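Local structure of RIM-binding protein, isoform F (Drosophila melanogaster, 6Q9M) at residues A[71-77]-A[92-97]. The protein probably acts as an active-zone scaffold that couples synaptic vesicle recruitment to release sites. Sequence-based numbering, arbitrary orientation.
Sequences RPHRISV and CTMIIG
R74 and I95 face each other as a non-hydrogen-bonded pair in the antiparallel hairpin of strands 73-81 and 93-96, one edge of a four-stranded fibronectin type III sheet. H73 with I96, and I75 with M94, are the hydrogen-bonded pairs, as in I75 N to M94 O (2.8 Å). From CB, R74 sends CG anti to its own N (chi1 177°), which brings CG to 3.3 Å from T93 OG1; CD passes the same hydroxyl, and the bend at chi3 (-66°) turns the guanidinium toward the side chains of T93 and I95. There I95 CD1 lies over one face, 3.3 Å from NH2, while NH1 bonds T93 OG1 in the guanidinium plane and also hydrogen-bonds P124 O. Arginine suits this place: its flat guanidinium packs its face on an aliphatic chain and donates from its edge; a leucine here would probably leave T93 OG1 and P124 O without their NH1 donor. On the opposite face, branched I75 and I96 fill the core with V24, their CD1 atoms 3.5 Å apart. T93 suits its site because its hydroxyl both accepts and donates: OG1 bonds I75 O (3.2 Å) from 52° above the carbonyl plane, leaving the direction near the C=O axis to M94 N.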
ATOM      1  N   ARG A  71      18.776  -4.099  17.632  1.00 98.75           N
ATOM      2  CA  ARG A  71      17.530  -3.605  17.055  1.00 94.20           C
ATOM      3  C   ARG A  71      17.095  -4.437  15.845  1.00 87.00           C
ATOM      4  O   ARG A  71      17.932  -4.967  15.105  1.00 83.40           O
ATOM      5  CB  ARG A  71      17.680  -2.146  16.608  1.00 93.04           C
ATOM      6  CG  ARG A  71      18.266  -1.198  17.608  1.00 98.07           C
ATOM      7  CD  ARG A  71      18.874   0.019  16.898  1.00 98.71           C
ATOM      8  NE  ARG A  71      19.311   1.109  17.783  1.00109.32           N
ATOM      9  CZ  ARG A  71      20.040   0.979  18.896  1.00114.34           C
ATOM     10  NH1 ARG A  71      20.466  -0.204  19.324  1.00113.41           N
ATOM     11  NH2 ARG A  71      20.364   2.061  19.590  1.00120.00           N
ATOM     12  N   PRO A  72      15.791  -4.541  15.615  1.00 74.24           N
ATOM     13  CA  PRO A  72      15.303  -5.156  14.383  1.00 62.54           C
ATOM     14  C   PRO A  72      15.469  -4.192  13.222  1.00 62.14           C
ATOM     15  O   PRO A  72      15.567  -2.978  13.398  1.00 68.02           O
ATOM     16  CB  PRO A  72      13.824  -5.410  14.680  1.00 69.11           C
ATOM     17  CG  PRO A  72      13.465  -4.270  15.613  1.00 72.28           C
ATOM     18  CD  PRO A  72      14.695  -4.002  16.442  1.00 64.44           C
ATOM     19  N   HIS A  73      15.512  -4.755  12.017  1.00 61.07           N
ATOM     20  CA  HIS A  73      15.768  -3.944  10.834  1.00 61.42           C
ATOM     21  C   HIS A  73      15.036  -4.517   9.632  1.00 63.75           C
ATOM     22  O   HIS A  73      14.806  -5.725   9.546  1.00 65.26           O
ATOM     23  CB  HIS A  73      17.267  -3.868  10.513  1.00 54.64           C
ATOM     24  CG  HIS A  73      18.065  -3.150  11.548  1.00 61.19           C
ATOM     25  ND1 HIS A  73      18.044  -1.779  11.683  1.00 63.51           N
ATOM     26  CD2 HIS A  73      18.888  -3.613  12.517  1.00 63.91           C
ATOM     27  CE1 HIS A  73      18.828  -1.427  12.685  1.00 66.67           C
ATOM     28  NE2 HIS A  73      19.355  -2.521  13.205  1.00 67.93           N
ATOM     29  N   ARG A  74      14.717  -3.640   8.682  1.00 60.16           N
ATOM     30  CA  ARG A  74      14.201  -4.046   7.385  1.00 57.18           C
ATOM     31  C   ARG A  74      15.257  -3.739   6.340  1.00 58.28           C
ATOM     32  O   ARG A  74      15.674  -2.580   6.194  1.00 58.72           O
ATOM     33  CB  ARG A  74      12.901  -3.331   7.033  1.00 49.91           C
ATOM     34  CG  ARG A  74      12.414  -3.724   5.634  1.00 49.49           C
ATOM     35  CD  ARG A  74      11.154  -2.996   5.209  1.00 49.04           C
ATOM     36  NE  ARG A  74      10.007  -3.370   6.028  1.00 51.71           N
ATOM     37  CZ  ARG A  74       9.308  -4.499   5.875  1.00 54.31           C
ATOM     38  NH1 ARG A  74       9.641  -5.383   4.949  1.00 55.85           N
ATOM     39  NH2 ARG A  74       8.275  -4.745   6.662  1.00 52.35           N
ATOM     40  N   ILE A  75      15.704  -4.772   5.635  1.00 55.24           N
ATOM     41  CA  ILE A  75      16.659  -4.615   4.549  1.00 47.96           C
ATOM     42  C   ILE A  75      15.967  -4.884   3.232  1.00 46.24           C
ATOM     43  O   ILE A  75      15.145  -5.805   3.123  1.00 57.27           O
ATOM     44  CB  ILE A  75      17.865  -5.540   4.767  1.00 53.40           C
ATOM     45  CG1 ILE A  75      18.445  -5.179   6.147  1.00 61.96           C
ATOM     46  CG2 ILE A  75      18.869  -5.397   3.588  1.00 50.64           C
ATOM     47  CD1 ILE A  75      19.730  -5.844   6.500  1.00 68.29           C
ATOM     48  N   SER A  76      16.310  -4.089   2.231  1.00 41.94           N
ATOM     49  CA  SER A  76      15.645  -4.198   0.948  1.00 51.04           C
ATOM     50  C   SER A  76      16.648  -3.853  -0.141  1.00 49.22           C
ATOM     51  O   SER A  76      17.606  -3.121   0.108  1.00 53.49           O
ATOM     52  CB  SER A  76      14.416  -3.283   0.913  1.00 54.54           C
ATOM     53  OG  SER A  76      14.838  -1.938   0.749  1.00 65.49           O
ATOM     54  N   VAL A  77      16.434  -4.391  -1.342  1.00 51.13           N
ATOM     55  CA  VAL A  77      17.302  -4.126  -2.486  1.00 44.75           C
ATOM     56  C   VAL A  77      16.459  -3.694  -3.678  1.00 55.03           C
ATOM     57  O   VAL A  77      15.421  -4.301  -3.983  1.00 52.80           O
ATOM     58  CB  VAL A  77      18.159  -5.359  -2.853  1.00 42.51           C
ATOM     59  CG1 VAL A  77      19.116  -5.023  -3.998  1.00 41.86           C
ATOM     60  CG2 VAL A  77      18.939  -5.876  -1.633  1.00 42.14           C
ATOM     61  N   CYS A  92      11.596  -6.833  -2.897  1.00 50.66           N
ATOM     62  CA  CYS A  92      12.818  -7.496  -2.438  1.00 54.22           C
ATOM     63  C   CYS A  92      13.137  -6.937  -1.057  1.00 51.27           C
ATOM     64  O   CYS A  92      13.833  -5.922  -0.929  1.00 51.50           O
ATOM     65  CB  CYS A  92      13.972  -7.296  -3.408  1.00 52.03           C
ATOM     66  SG  CYS A  92      15.365  -8.386  -3.079  1.00 65.59           S
ATOM     67  N   THR A  93      12.637  -7.616  -0.027  1.00 49.83           N
ATOM     68  CA  THR A  93      12.746  -7.091   1.322  1.00 51.44           C
ATOM     69  C   THR A  93      12.696  -8.219   2.338  1.00 51.36           C
ATOM     70  O   THR A  93      12.110  -9.279   2.096  1.00 50.95           O
ATOM     71  CB  THR A  93      11.650  -6.081   1.632  1.00 48.51           C
ATOM     72  OG1 THR A  93      12.030  -5.345   2.804  1.00 57.52           O
ATOM     73  CG2 THR A  93      10.308  -6.801   1.899  1.00 48.27           C
ATOM     74  N   MET A  94      13.354  -7.978   3.472  1.00 49.62           N
ATOM     75  CA  MET A  94      13.330  -8.926   4.580  1.00 56.22           C
ATOM     76  C   MET A  94      13.626  -8.193   5.880  1.00 60.03           C
ATOM     77  O   MET A  94      14.315  -7.164   5.899  1.00 54.52           O
ATOM     78  CB  MET A  94      14.332 -10.068   4.378  1.00 51.44           C
ATOM     79  CG  MET A  94      15.789  -9.614   4.441  1.00 55.99           C
ATOM     80  SD  MET A  94      16.969 -10.995   4.435  1.00 70.01           S
ATOM     81  CE  MET A  94      18.518 -10.095   4.537  1.00 62.72           C
ATOM     82  N   ILE A  95      13.100  -8.738   6.966  1.00 61.42           N
ATOM     83  CA  ILE A  95      13.312  -8.184   8.293  1.00 59.86           C
ATOM     84  C   ILE A  95      14.206  -9.122   9.080  1.00 60.04           C
ATOM     85  O   ILE A  95      14.029 -10.347   9.026  1.00 62.51           O
ATOM     86  CB  ILE A  95      11.971  -7.962   9.012  1.00 63.28           C
ATOM     87  CG1 ILE A  95      11.107  -6.992   8.204  1.00 61.07           C
ATOM     88  CG2 ILE A  95      12.210  -7.451  10.416  1.00 73.35           C
ATOM     89  CD1 ILE A  95       9.670  -6.930   8.679  1.00 63.93           C
ATOM     90  N   ILE A  96      15.174  -8.539   9.783  1.00 64.64           N
ATOM     91  CA  ILE A  96      16.119  -9.271  10.609  1.00 68.73           C
ATOM     92  C   ILE A  96      16.102  -8.673  12.009  1.00 76.25           C
ATOM     93  O   ILE A  96      15.642  -7.549  12.219  1.00 72.09           O
ATOM     94  CB  ILE A  96      17.537  -9.217  10.022  1.00 63.65           C
ATOM     95  CG1 ILE A  96      18.013  -7.759  10.024  1.00 58.90           C
ATOM     96  CG2 ILE A  96      17.542  -9.758   8.611  1.00 61.30           C
ATOM     97  CD1 ILE A  96      19.432  -7.592   9.556  1.00 65.69           C
ATOM     98  N   GLY A  97      16.596  -9.444  12.972  1.00100.75           N
ATOM     99  CA  GLY A  97      16.727  -9.003  14.347  1.00108.60           C
ATOM    100  C   GLY A  97      15.765  -9.727  15.273  1.00112.25           C
ATOM    101  O   GLY A  97      14.879 -10.470  14.849  1.00110.46           O
TER